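Local coordinates for protein beta-glucuronidase (uncultured Clostridium sp., PDB 6U7J) that hydrolyses beta-D-glucuronides as a glycoside hydrolase family 2 enzyme of a gut bacterium, probably freeing estrogens among other conjugated compounds, at residues K228-D233 and K266-F271; E199-R204 and Y276-G281; V214-K219 and M245-L250; E17-K22 and G272-T277. One frame throughout, in Å; residues are numbered along the deposited sequence.

Contact 1: residues K228-D233 and K266-F271; sequences KVYIRD and KLDIYF. Unlike the reference sequence in segment 228-233: Arg232 (reference Leu).
Arg232 and Asp268 meet at a slant on one surface of a two-stranded pairing, their guanidinium and carboxylate planes turned 67° apart. With the planes so inclined the salt bridge rests on one nitrogen, Arg232 NE, which lies 2.9 Å from Asp268 OD2 and approaches on the anti side of that oxygen, 26° out of the carboxylate plane. The arginine chain runs extended from CG to NE, and its NH2 comes to rest over a face of the Tyr230 ring, 3.9 Å above the plane and offset toward the rim. Tyr230 in turn receives Tyr270 at its edge, CD1 of Tyr270 standing 3.9 Å from CE1 of Tyr230. Beneath these groups, strands 227-232 and 265-271 form the central antiparallel pair of a four-stranded sheet, one layer of the immunoglobulin-like beta-sandwich of family 2 glycoside hydrolases. Six backbone hydrogen bonds join them, among them Tyr230 N to Asp268 O at 2.8 Å. On the other surface the side chains are aliphatic: chi1 of Leu267, -161°, sets CG anti to the backbone N, and CD1 then touches two neighbours, 3.6 Å from Val229 CG1 and 3.8 Å from Ile231 CG1. This surface is buried against strands 198-208 and 211-220. The second carboxylate oxygen of Asp268, OD1, is held by His275 and Thr277 on the adjoining edge strand.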
loop_
_atom_site.group_PDB
_atom_site.type_symbol
_atom_site.label_atom_id
_atom_site.label_comp_id
_atom_site.label_asym_id
_atom_site.label_seq_id
_atom_site.Cartn_x
_atom_site.Cartn_y
_atom_site.Cartn_z
ATOM N N LYS B 228 48.399 25.115 29.149
ATOM C CA LYS B 228 49.148 24.193 28.304
ATOM C C LYS B 228 48.233 23.714 27.182
ATOM O O LYS B 228 47.081 23.328 27.432
ATOM C CB LYS B 228 49.688 22.999 29.109
ATOM C CG LYS B 228 50.835 22.228 28.429
ATOM C CD LYS B 228 52.151 23.043 28.385
ATOM C CE LYS B 228 53.409 22.157 28.413
ATOM N NZ LYS B 228 53.896 21.699 27.063
ATOM N N VAL B 229 48.737 23.755 25.951
ATOM C CA VAL B 229 47.952 23.458 24.760
ATOM C C VAL B 229 48.731 22.467 23.909
ATOM O O VAL B 229 49.832 22.781 23.442
ATOM C CB VAL B 229 47.636 24.722 23.942
ATOM C CG1 VAL B 229 46.983 24.353 22.616
ATOM C CG2 VAL B 229 46.757 25.648 24.730
ATOM N N TYR B 230 48.164 21.283 23.703
ATOM C CA TYR B 230 48.737 20.289 22.813
ATOM C C TYR B 230 47.854 20.131 21.584
ATOM O O TYR B 230 46.624 20.258 21.650
ATOM C CB TYR B 230 48.876 18.920 23.489
ATOM C CG TYR B 230 49.634 18.880 24.801
ATOM C CD1 TYR B 230 48.957 18.781 26.011
ATOM C CD2 TYR B 230 51.025 18.897 24.832
ATOM C CE1 TYR B 230 49.638 18.722 27.209
ATOM C CE2 TYR B 230 51.714 18.837 26.029
ATOM C CZ TYR B 230 51.018 18.748 27.218
ATOM O OH TYR B 230 51.693 18.683 28.426
ATOM N N ILE B 231 48.484 19.833 20.462
ATOM C CA ILE B 231 47.773 19.400 19.274
ATOM C C ILE B 231 48.157 17.947 19.062
ATOM O O ILE B 231 49.332 17.636 18.820
ATOM C CB ILE B 231 48.098 20.271 18.058
ATOM C CG1 ILE B 231 47.650 21.707 18.336
ATOM C CG2 ILE B 231 47.421 19.715 16.817
ATOM C CD1 ILE B 231 47.478 22.550 17.098
ATOM N N ARG B 232 47.178 17.056 19.201
ATOM C CA ARG B 232 47.392 15.626 19.068
ATOM C C ARG B 232 46.805 15.126 17.754
ATOM O O ARG B 232 45.808 15.655 17.251
ATOM C CB ARG B 232 46.770 14.862 20.236
ATOM C CG ARG B 232 47.070 15.461 21.599
ATOM C CD ARG B 232 46.893 14.438 22.716
ATOM N NE ARG B 232 47.396 14.947 23.989
ATOM C CZ ARG B 232 48.400 14.399 24.664
ATOM N NH1 ARG B 232 49.004 13.326 24.182
ATOM N NH2 ARG B 232 48.808 14.925 25.813
ATOM N N ASP B 233 47.448 14.105 17.197
ATOM C CA ASP B 233 46.961 13.464 15.990
ATOM C C ASP B 233 45.946 12.393 16.395
ATOM O O ASP B 233 45.545 12.303 17.558
ATOM C CB ASP B 233 48.141 12.941 15.157
ATOM C CG ASP B 233 48.888 11.782 15.816
ATOM O OD1 ASP B 233 48.417 11.211 16.815
ATOM O OD2 ASP B 233 49.975 11.431 15.312
ATOM N N LYS B 266 43.173 16.923 17.613
ATOM C CA LYS B 266 42.528 17.344 18.850
ATOM C C LYS B 266 43.319 18.487 19.462
ATOM O O LYS B 266 44.536 18.371 19.645
ATOM C CB LYS B 266 42.397 16.183 19.844
ATOM C CG LYS B 266 41.855 14.893 19.245
ATOM C CD LYS B 266 42.841 13.758 19.469
ATOM C CE LYS B 266 42.401 12.466 18.801
ATOM N NZ LYS B 266 41.597 12.707 17.554
ATOM N N LEU B 267 42.632 19.595 19.740
ATOM C CA LEU B 267 43.164 20.668 20.578
ATOM C C LEU B 267 42.948 20.257 22.030
ATOM O O LEU B 267 41.827 20.298 22.536
ATOM C CB LEU B 267 42.486 21.997 20.259
ATOM C CG LEU B 267 43.245 23.257 20.714
ATOM C CD1 LEU B 267 44.639 23.320 20.084
ATOM C CD2 LEU B 267 42.473 24.549 20.420
ATOM N N ASP B 268 44.025 19.839 22.696
ATOM C CA ASP B 268 43.980 19.260 24.034
ATOM C C ASP B 268 44.540 20.279 25.017
ATOM O O ASP B 268 45.733 20.612 24.958
ATOM C CB ASP B 268 44.775 17.956 24.063
ATOM C CG ASP B 268 44.543 17.128 25.323
ATOM O OD1 ASP B 268 43.455 17.204 25.949
ATOM O OD2 ASP B 268 45.474 16.367 25.675
ATOM N N ILE B 269 43.686 20.764 25.918
ATOM C CA ILE B 269 43.944 21.967 26.699
ATOM C C ILE B 269 43.875 21.637 28.185
ATOM O O ILE B 269 42.900 21.028 28.649
ATOM C CB ILE B 269 42.936 23.077 26.356
ATOM C CG1 ILE B 269 42.887 23.303 24.845
ATOM C CG2 ILE B 269 43.258 24.358 27.109
ATOM C CD1 ILE B 269 41.760 24.226 24.393
ATOM N N TYR B 270 44.892 22.072 28.932
ATOM C CA TYR B 270 44.927 21.954 30.383
ATOM C C TYR B 270 45.044 23.344 30.999
ATOM O O TYR B 270 45.948 24.111 30.652
ATOM C CB TYR B 270 46.087 21.067 30.835
ATOM C CG TYR B 270 45.935 19.610 30.445
ATOM C CD1 TYR B 270 46.308 19.162 29.181
ATOM C CD2 TYR B 270 45.427 18.682 31.347
ATOM C CE1 TYR B 270 46.165 17.825 28.823
ATOM C CE2 TYR B 270 45.290 17.360 31.006
ATOM C CZ TYR B 270 45.661 16.934 29.747
ATOM O OH TYR B 270 45.517 15.604 29.421
ATOM N N PHE B 271 44.132 23.663 31.914
ATOM C CA PHE B 271 44.045 25.000 32.502
ATOM C C PHE B 271 43.699 24.817 33.978
ATOM O O PHE B 271 42.538 24.574 34.325
ATOM C CB PHE B 271 43.016 25.862 31.772
ATOM C CG PHE B 271 42.806 27.228 32.379
ATOM C CD1 PHE B 271 43.759 28.229 32.225
ATOM C CD2 PHE B 271 41.649 27.514 33.094
ATOM C CE1 PHE B 271 43.561 29.498 32.774
ATOM C CE2 PHE B 271 41.441 28.776 33.649
ATOM C CZ PHE B 271 42.405 29.769 33.495
#

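Contact 2: residues E199-R204 and Y276-G281; sequences EDISVR and YTLPFG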
loop_
_atom_site.group_PDB
_atom_site.type_symbol
_atom_site.label_atom_id
_atom_site.label_comp_id
_atom_site.label_asym_id
_atom_site.label_seq_id
_atom_site.Cartn_x
_atom_site.Cartn_y
_atom_site.Cartn_z
ATOM N N GLU B 199 36.159 28.650 28.754
ATOM C CA GLU B 199 34.859 29.138 28.299
ATOM C C GLU B 199 34.635 28.948 26.797
ATOM O O GLU B 199 33.560 28.503 26.382
ATOM C CB GLU B 199 34.699 30.625 28.635
ATOM C CG GLU B 199 34.963 30.995 30.088
ATOM C CD GLU B 199 34.782 32.491 30.356
ATOM O OE1 GLU B 199 35.114 33.310 29.479
ATOM O OE2 GLU B 199 34.290 32.851 31.443
ATOM N N ASP B 200 35.615 29.308 25.968
ATOM C CA ASP B 200 35.420 29.331 24.525
ATOM C C ASP B 200 36.728 29.009 23.812
ATOM O O ASP B 200 37.810 29.377 24.276
ATOM C CB ASP B 200 34.893 30.694 24.068
ATOM C CG ASP B 200 34.275 30.649 22.686
ATOM O OD1 ASP B 200 34.332 29.581 22.040
ATOM O OD2 ASP B 200 33.727 31.686 22.243
ATOM N N ILE B 201 36.610 28.316 22.677
ATOM C CA ILE B 201 37.729 27.946 21.817
ATOM C C ILE B 201 37.341 28.248 20.379
ATOM O O ILE B 201 36.268 27.832 19.926
ATOM C CB ILE B 201 38.087 26.451 21.931
ATOM C CG1 ILE B 201 38.291 26.014 23.377
ATOM C CG2 ILE B 201 39.306 26.111 21.058
ATOM C CD1 ILE B 201 38.274 24.496 23.510
ATOM N N SER B 202 38.219 28.934 19.650
ATOM C CA SER B 202 38.083 29.100 18.206
ATOM C C SER B 202 39.349 28.630 17.505
ATOM O O SER B 202 40.461 29.010 17.899
ATOM C CB SER B 202 37.779 30.550 17.835
ATOM O OG SER B 202 36.745 31.058 18.641
ATOM N N VAL B 203 39.176 27.807 16.471
ATOM C CA VAL B 203 40.275 27.290 15.657
ATOM C C VAL B 203 40.014 27.651 14.203
ATOM O O VAL B 203 38.888 27.500 13.712
ATOM C CB VAL B 203 40.441 25.767 15.814
ATOM C CG1 VAL B 203 41.707 25.291 15.121
ATOM C CG2 VAL B 203 40.469 25.384 17.292
ATOM N N ARG B 204 41.046 28.166 13.537
ATOM C CA ARG B 204 41.065 28.381 12.097
ATOM C C ARG B 204 42.364 27.812 11.558
ATOM O O ARG B 204 43.399 27.859 12.231
ATOM C CB ARG B 204 40.915 29.862 11.743
ATOM C CG ARG B 204 39.732 30.505 12.471
ATOM C CD ARG B 204 39.439 31.941 12.044
ATOM N NE ARG B 204 40.416 32.923 12.550
ATOM C CZ ARG B 204 40.807 33.092 13.820
ATOM N NH1 ARG B 204 40.311 32.358 14.814
ATOM N NH2 ARG B 204 41.706 34.031 14.099
ATOM N N TYR B 276 39.993 20.330 28.582
ATOM C CA TYR B 276 39.056 20.292 27.464
ATOM C C TYR B 276 39.784 19.843 26.208
ATOM O O TYR B 276 40.879 20.334 25.922
ATOM C CB TYR B 276 38.394 21.650 27.192
ATOM C CG TYR B 276 37.146 21.512 26.328
ATOM C CD1 TYR B 276 37.237 21.441 24.939
ATOM C CD2 TYR B 276 35.876 21.407 26.908
ATOM C CE1 TYR B 276 36.097 21.294 24.139
ATOM C CE2 TYR B 276 34.726 21.253 26.114
ATOM C CZ TYR B 276 34.849 21.204 24.735
ATOM O OH TYR B 276 33.736 21.063 23.942
ATOM N N THR B 277 39.154 18.943 25.449
ATOM C CA THR B 277 39.717 18.371 24.224
ATOM C C THR B 277 38.748 18.580 23.062
ATOM O O THR B 277 37.684 17.949 23.007
ATOM C CB THR B 277 40.012 16.884 24.409
ATOM O OG1 THR B 277 40.846 16.711 25.555
ATOM C CG2 THR B 277 40.703 16.312 23.174
ATOM N N LEU B 278 39.129 19.445 22.123
ATOM C CA LEU B 278 38.295 19.805 20.983
ATOM C C LEU B 278 38.806 19.131 19.718
ATOM O O LEU B 278 39.944 19.405 19.304
ATOM C CB LEU B 278 38.283 21.323 20.801
ATOM C CG LEU B 278 37.493 21.839 19.600
ATOM C CD1 LEU B 278 35.983 21.791 19.875
ATOM C CD2 LEU B 278 37.926 23.245 19.256
ATOM N N PRO B 279 38.027 18.256 19.073
ATOM C CA PRO B 279 38.412 17.782 17.738
ATOM C C PRO B 279 38.304 18.909 16.727
ATOM O O PRO B 279 37.495 19.824 16.876
ATOM C CB PRO B 279 37.397 16.671 17.435
ATOM C CG PRO B 279 36.693 16.387 18.769
ATOM C CD PRO B 279 36.770 17.649 19.546
ATOM N N PHE B 280 39.150 18.857 15.702
ATOM C CA PHE B 280 39.047 19.818 14.610
ATOM C C PHE B 280 39.721 19.229 13.379
ATOM O O PHE B 280 40.423 18.214 13.454
ATOM C CB PHE B 280 39.641 21.186 14.987
ATOM C CG PHE B 280 41.150 21.214 15.050
ATOM C CD1 PHE B 280 41.819 20.856 16.215
ATOM C CD2 PHE B 280 41.896 21.624 13.951
ATOM C CE1 PHE B 280 43.214 20.884 16.280
ATOM C CE2 PHE B 280 43.301 21.652 14.006
ATOM C CZ PHE B 280 43.959 21.283 15.173
ATOM N N GLY B 281 39.476 19.862 12.238
ATOM C CA GLY B 281 40.004 19.378 10.979
ATOM C C GLY B 281 40.722 20.473 10.222
ATOM O O GLY B 281 40.325 21.637 10.246
#
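Two torsions set Val203 against Phe280: chi1 of Val203 (-172°) carries CG1 to the position opposite the backbone N, while that of Phe280 tucks its CG between the backbone N and the carbonyl carbon. The valine methyl therefore comes down on a ring face, 4.1 Å from the Phe280 centroid and 21° off the ring normal, a CH-pi contact. This is face-to-face packing in the core of an all-beta sandwich domain with an immunoglobulin-like fold: strand 198-208 belongs to the three-stranded sheet, strand 274-280 to the four-stranded one, and the axes of the short segments come within 9.3 Å of each other, their directions inclined by 26°. Alternate residues, Ile201 and Val203 on one side and Tyr276, Leu278 and Phe280 on the other, point inward and pack against one another, chiefly through carbon atoms. Leu278 reaches across the interface to meet Ile201 and Val203 tip to tip. Its CD2 lies 3.7 Å from Ile201 CG2 and 3.9 Å from Val203 CG2, so a single methyl touches two residues of the facing strand. Leu267 and Ile269 of the adjacent strand 265-271 also pack on Ile201, extending the same apolar layer. At its far end Tyr276 keeps its hydroxyl at the backbone oxygen of Phe12, while Ile201 CD1 approaches the ring obliquely, 3.5 Å from Tyr276 CD1.

Contact 3: residues V214-K219 and M245-L250; sequences VHYEIK and MKDMVL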
loop_
_atom_site.group_PDB
_atom_site.type_symbol
_atom_site.label_atom_id
_atom_site.label_comp_id
_atom_site.label_asym_id
_atom_site.label_seq_id
_atom_site.Cartn_x
_atom_site.Cartn_y
_atom_site.Cartn_z
ATOM N N VAL B 214 47.771 25.935 12.420
ATOM C CA VAL B 214 46.615 25.937 13.310
ATOM C C VAL B 214 46.638 27.225 14.126
ATOM O O VAL B 214 47.493 27.403 14.998
ATOM C CB VAL B 214 46.599 24.708 14.224
ATOM C CG1 VAL B 214 45.385 24.766 15.152
ATOM C CG2 VAL B 214 46.582 23.445 13.403
ATOM N N HIS B 215 45.704 28.126 13.833
ATOM C CA HIS B 215 45.481 29.323 14.632
ATOM C C HIS B 215 44.396 29.013 15.654
ATOM O O HIS B 215 43.280 28.640 15.275
ATOM C CB HIS B 215 45.039 30.505 13.766
ATOM C CG HIS B 215 45.974 30.837 12.645
ATOM N ND1 HIS B 215 46.366 29.912 11.700
ATOM C CD2 HIS B 215 46.575 32.002 12.305
ATOM C CE1 HIS B 215 47.181 30.491 10.835
ATOM N NE2 HIS B 215 47.322 31.759 11.177
ATOM N N TYR B 216 44.705 29.172 16.938
ATOM C CA TYR B 216 43.715 28.930 17.976
ATOM C C TYR B 216 43.655 30.109 18.933
ATOM O O TYR B 216 44.610 30.874 19.070
ATOM C CB TYR B 216 43.999 27.634 18.747
ATOM C CG TYR B 216 45.186 27.684 19.678
ATOM C CD1 TYR B 216 45.080 28.241 20.949
ATOM C CD2 TYR B 216 46.407 27.143 19.301
ATOM C CE1 TYR B 216 46.169 28.285 21.803
ATOM C CE2 TYR B 216 47.497 27.172 20.151
ATOM C CZ TYR B 216 47.372 27.743 21.398
ATOM O OH TYR B 216 48.454 27.779 22.240
ATOM N N GLU B 217 42.513 30.226 19.607
ATOM C CA GLU B 217 42.273 31.281 20.585
ATOM C C GLU B 217 41.352 30.727 21.663
ATOM O O GLU B 217 40.251 30.251 21.359
ATOM C CB GLU B 217 41.662 32.516 19.927
ATOM C CG GLU B 217 41.351 33.647 20.893
ATOM C CD GLU B 217 40.814 34.877 20.178
ATOM O OE1 GLU B 217 40.505 35.886 20.851
ATOM O OE2 GLU B 217 40.702 34.830 18.932
ATOM N N ILE B 218 41.808 30.791 22.911
ATOM C CA ILE B 218 41.146 30.171 24.046
ATOM C C ILE B 218 40.724 31.266 25.021
ATOM O O ILE B 218 41.419 32.276 25.180
ATOM C CB ILE B 218 42.071 29.140 24.715
ATOM C CG1 ILE B 218 42.526 28.117 23.672
ATOM C CG2 ILE B 218 41.382 28.449 25.889
ATOM C CD1 ILE B 218 43.625 27.193 24.146
ATOM N N LYS B 219 39.569 31.076 25.648
ATOM C CA LYS B 219 38.988 32.047 26.555
ATOM C C LYS B 219 38.673 31.326 27.852
ATOM O O LYS B 219 38.035 30.272 27.838
ATOM C CB LYS B 219 37.732 32.672 25.942
ATOM C CG LYS B 219 37.027 33.741 26.759
ATOM C CD LYS B 219 35.877 34.350 25.907
ATOM C CE LYS B 219 34.602 34.669 26.716
ATOM N NZ LYS B 219 33.813 35.832 26.172
ATOM N N MET B 245 47.676 31.272 25.206
ATOM C CA MET B 245 46.225 31.190 25.109
ATOM C C MET B 245 45.710 31.542 23.722
ATOM O O MET B 245 44.615 31.109 23.345
ATOM C CB MET B 245 45.585 32.103 26.146
ATOM C CG MET B 245 45.576 31.463 27.510
ATOM S SD MET B 245 44.127 31.872 28.463
ATOM C CE MET B 245 44.785 31.834 30.129
ATOM N N LYS B 246 46.475 32.324 22.969
ATOM C CA LYS B 246 46.177 32.660 21.588
ATOM C C LYS B 246 47.480 32.486 20.829
ATOM O O LYS B 246 48.488 33.115 21.176
ATOM C CB LYS B 246 45.635 34.090 21.476
ATOM C CG LYS B 246 45.542 34.628 20.060
ATOM C CD LYS B 246 44.939 36.027 20.045
ATOM C CE LYS B 246 44.528 36.434 18.631
ATOM N NZ LYS B 246 43.324 37.327 18.617
ATOM N N ASP B 247 47.483 31.602 19.836
ATOM C CA ASP B 247 48.737 31.195 19.223
ATOM C C ASP B 247 48.489 30.645 17.826
ATOM O O ASP B 247 47.352 30.381 17.417
ATOM C CB ASP B 247 49.466 30.154 20.075
ATOM C CG ASP B 247 50.979 30.170 19.861
ATOM O OD1 ASP B 247 51.686 29.396 20.543
ATOM O OD2 ASP B 247 51.464 30.952 19.014
ATOM N N MET B 248 49.595 30.452 17.115
ATOM C CA MET B 248 49.620 30.053 15.714
ATOM C C MET B 248 50.755 29.039 15.605
ATOM O O MET B 248 51.927 29.422 15.637
ATOM C CB MET B 248 49.850 31.274 14.832
ATOM C CG MET B 248 49.612 31.089 13.358
ATOM S SD MET B 248 50.137 32.552 12.425
ATOM C CE MET B 248 51.663 31.982 11.663
ATOM N N VAL B 249 50.422 27.748 15.527
ATOM C CA VAL B 249 51.444 26.708 15.579
ATOM C C VAL B 249 51.369 25.825 14.341
ATOM O O VAL B 249 50.343 25.734 13.656
ATOM C CB VAL B 249 51.352 25.848 16.855
ATOM C CG1 VAL B 249 51.397 26.734 18.104
ATOM C CG2 VAL B 249 50.102 25.008 16.836
ATOM N N LEU B 250 52.482 25.141 14.089
ATOM C CA LEU B 250 52.750 24.422 12.853
ATOM C C LEU B 250 52.420 22.942 12.999
ATOM O O LEU B 250 52.709 22.325 14.028
ATOM C CB LEU B 250 54.226 24.578 12.472
ATOM C CG LEU B 250 54.767 24.127 11.116
ATOM C CD1 LEU B 250 53.859 24.566 9.978
ATOM C CD2 LEU B 250 56.184 24.673 10.929
#
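His215 and Met248 lie side by side and point the same way, the methionine chain laid over a face of the imidazole. Met248 CG sits 3.4 Å from the His215 ring centroid, 17° off the ring normal, in a CH-pi contact; the sulfur stands obliquely, 3.9 Å from that centroid. On the same surface Glu217 runs alongside Lys246, a long salt bridge with OE2 of Glu217 3.6 Å from NZ of Lys246. On the opposite surface, beside Val214, Asp247 and Val249, Tyr216 has a chi1 of 72° that folds the ring back over the partner strand and sets Asp247 N 4.0 Å above the ring plane, over its centre. Strands 211-220 and 246-251 are antiparallel neighbours in the three-stranded sheet of the immunoglobulin-like sandwich, with 246-251 at its edge. Five backbone hydrogen bonds keep the register, among them Tyr216 N to Asp247 O at 2.9 Å; just ahead of strand 246-251, Met245 O accepts from Ile218 N. A second shell fixes the polar ends: Tyr216 OH bonds to the backbone oxygen of Glu244, Asp247 OD1 to Ser242, and His215 ND1 to the backbone oxygen of Met213. Within its own strand, Asp247 OD2 takes the amide of Met248 at 2.7 Å from above the carboxylate plane.

Contact 4: residues E17-K22 and G272-T277; sequences EARQIK and GQDHYT. Unlike the reference sequence in segment 17-22: Ile21 (reference Met).
Arg19 reaches out to Asp274 along an extended chain, its CG anti to the carbonyl carbon (chi1 -55°). From CB the chain leads to CG, 3.7 Å from Asp274 OD1, and then to CD, which passes the backbone oxygen of His275. NE comes next and donates to Asp274 OD1 at 2.9 Å. At the tip NH2 donates to Asp274 OD2 at 2.8 Å, and both bonds are nearly straight. Guanidinium and carboxylate lie only 6° from coplanar and each oxygen offers its syn lone pair, a side-on bidentate salt bridge that restrains the rotation of both groups. The remaining nitrogen, NH1, stands at the ring edge of Tyr276, whose CD2 lies over one guanidinium face. The contact joins the lead-in to strand 20-32 of the sugar-binding jelly-roll domain to the turn and edge strand of the immunoglobulin-like domain, 250 residues later in the chain. Asp274 OD1 has a second donor in His275 N, which approaches at 2.6 Å from above the carboxylate plane. Further out, His275 ND1 gives a hydrogen bond of 2.9 Å to the syn lone pair of Glu17 OE1, in the ring plane, while NE2 turns to Asp268. Ala18 CB fits against Gln273 O at 3.3 Å. Ile198 binds Arg19 NH2 and Asp274 OD2 through its backbone, and Arg87 of a neighbouring subunit bonds to Gln273 O.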
loop_
_atom_site.group_PDB
_atom_site.type_symbol
_atom_site.label_atom_id
_atom_site.label_comp_id
_atom_site.label_asym_id
_atom_site.label_seq_id
_atom_site.Cartn_x
_atom_site.Cartn_y
_atom_site.Cartn_z
ATOM N N GLU B 17 38.727 13.723 33.292
ATOM C CA GLU B 17 39.092 13.667 34.710
ATOM C C GLU B 17 38.583 14.874 35.490
ATOM O O GLU B 17 38.523 14.814 36.725
ATOM C CB GLU B 17 40.612 13.566 34.857
ATOM C CG GLU B 17 41.316 14.906 34.767
ATOM C CD GLU B 17 41.545 15.360 33.341
ATOM O OE1 GLU B 17 40.967 14.742 32.403
ATOM O OE2 GLU B 17 42.316 16.341 33.161
ATOM N N ALA B 18 38.209 15.951 34.797
ATOM C CA ALA B 18 37.872 17.242 35.388
ATOM C C ALA B 18 36.405 17.613 35.270
ATOM O O ALA B 18 35.863 18.229 36.186
ATOM C CB ALA B 18 38.701 18.354 34.737
ATOM N N ARG B 19 35.757 17.284 34.155
ATOM C CA ARG B 19 34.368 17.647 33.908
ATOM C C ARG B 19 33.522 16.386 33.796
ATOM O O ARG B 19 34.011 15.322 33.386
ATOM C CB ARG B 19 34.221 18.478 32.628
ATOM C CG ARG B 19 35.069 19.738 32.547
ATOM C CD ARG B 19 34.902 20.425 31.200
ATOM N NE ARG B 19 35.554 21.736 31.128
ATOM C CZ ARG B 19 35.093 22.752 30.404
ATOM N NH1 ARG B 19 33.972 22.618 29.696
ATOM N NH2 ARG B 19 35.746 23.903 30.379
ATOM N N GLN B 20 32.251 16.506 34.170
ATOM C CA GLN B 20 31.352 15.367 34.089
ATOM C C GLN B 20 29.968 15.825 33.629
ATOM O O GLN B 20 29.601 16.991 33.809
ATOM C CB GLN B 20 31.248 14.614 35.419
ATOM C CG GLN B 20 30.722 13.201 35.242
ATOM C CD GLN B 20 30.674 12.406 36.531
ATOM O OE1 GLN B 20 30.543 12.961 37.639
ATOM N NE2 GLN B 20 30.779 11.086 36.395
ATOM N N ILE B 21 29.231 14.895 33.025
ATOM C CA ILE B 21 27.935 15.147 32.433
ATOM C C ILE B 21 26.910 14.226 33.090
ATOM O O ILE B 21 27.174 13.034 33.288
ATOM C CB ILE B 21 27.928 14.900 30.904
ATOM C CG1 ILE B 21 28.920 15.837 30.183
ATOM C CG2 ILE B 21 26.510 14.984 30.334
ATOM C CD1 ILE B 21 29.224 15.380 28.742
ATOM N N LYS B 22 25.734 14.768 33.399
ATOM C CA LYS B 22 24.617 13.973 33.839
ATOM C C LYS B 22 23.440 14.224 32.895
ATOM O O LYS B 22 22.990 15.362 32.735
ATOM C CB LYS B 22 24.214 14.305 35.270
ATOM C CG LYS B 22 22.924 13.671 35.644
ATOM C CD LYS B 22 23.096 12.803 36.855
ATOM C CE LYS B 22 23.335 13.660 38.089
ATOM N NZ LYS B 22 22.597 13.080 39.230
ATOM N N GLY B 272 44.712 24.913 34.831
ATOM C CA GLY B 272 44.505 24.751 36.260
ATOM C C GLY B 272 44.040 23.349 36.599
ATOM O O GLY B 272 44.737 22.360 36.363
ATOM N N GLN B 273 42.850 23.249 37.172
ATOM C CA GLN B 273 42.217 21.954 37.363
ATOM C C GLN B 273 41.394 21.521 36.153
ATOM O O GLN B 273 41.016 20.349 36.075
ATOM C CB GLN B 273 41.333 21.981 38.611
ATOM C CG GLN B 273 42.113 22.118 39.929
ATOM C CD GLN B 273 42.998 20.911 40.197
ATOM O OE1 GLN B 273 42.509 19.822 40.518
ATOM N NE2 GLN B 273 44.309 21.092 40.045
ATOM N N ASP B 274 41.126 22.425 35.209
ATOM C CA ASP B 274 40.254 22.153 34.074
ATOM C C ASP B 274 40.983 21.400 32.960
ATOM O O ASP B 274 42.212 21.359 32.893
ATOM C CB ASP B 274 39.680 23.456 33.509
ATOM C CG ASP B 274 38.452 23.221 32.641
ATOM O OD1 ASP B 274 37.970 22.064 32.635
ATOM O OD2 ASP B 274 37.973 24.175 31.977
ATOM N N HIS B 275 40.192 20.823 32.058
ATOM C CA HIS B 275 40.698 20.092 30.903
ATOM C C HIS B 275 39.604 20.093 29.837
ATOM O O HIS B 275 38.421 19.919 30.158
ATOM C CB HIS B 275 41.103 18.659 31.300
ATOM C CG HIS B 275 41.622 17.822 30.170
ATOM N ND1 HIS B 275 41.619 16.442 30.210
ATOM C CD2 HIS B 275 42.170 18.161 28.977
ATOM C CE1 HIS B 275 42.148 15.969 29.092
ATOM N NE2 HIS B 275 42.481 16.991 28.323
ATOM N N TYR B 276 39.993 20.330 28.582
ATOM C CA TYR B 276 39.056 20.292 27.464
ATOM C C TYR B 276 39.784 19.843 26.208
ATOM O O TYR B 276 40.879 20.334 25.922
ATOM C CB TYR B 276 38.394 21.650 27.192
ATOM C CG TYR B 276 37.146 21.512 26.328
ATOM C CD1 TYR B 276 37.237 21.441 24.939
ATOM C CD2 TYR B 276 35.876 21.407 26.908
ATOM C CE1 TYR B 276 36.097 21.294 24.139
ATOM C CE2 TYR B 276 34.726 21.253 26.114
ATOM C CZ TYR B 276 34.849 21.204 24.735
ATOM O OH TYR B 276 33.736 21.063 23.942
ATOM N N THR B 277 39.154 18.943 25.449
ATOM C CA THR B 277 39.717 18.371 24.224
ATOM C C THR B 277 38.748 18.580 23.062
ATOM O O THR B 277 37.684 17.949 23.007
ATOM C CB THR B 277 40.012 16.884 24.409
ATOM O OG1 THR B 277 40.846 16.711 25.555
ATOM C CG2 THR B 277 40.703 16.312 23.174
#

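In the fold
Contacts 1, 2 and 3 lie within one immunoglobulin-like sandwich, with centres 9 to 10 Å apart. Contact 3 pairs strands within the three-stranded sheet and contact 1 within the four-stranded sheet; contact 2 closes the core between them. Along the chain contacts 1 and 3 interleave, because the strands pass back and forth between sheets, and both are nested inside the loop closed by contact 2. Contact 4, reaching back to residues 17-22, encloses them too; it shares Tyr276 and Thr277 with contact 2 and lies about 20 Å from contact 3, centre to centre. It ties the sandwich to the N-terminal sugar-binding domain and borders another subunit, so strand 274-280 serves both core and domain junction.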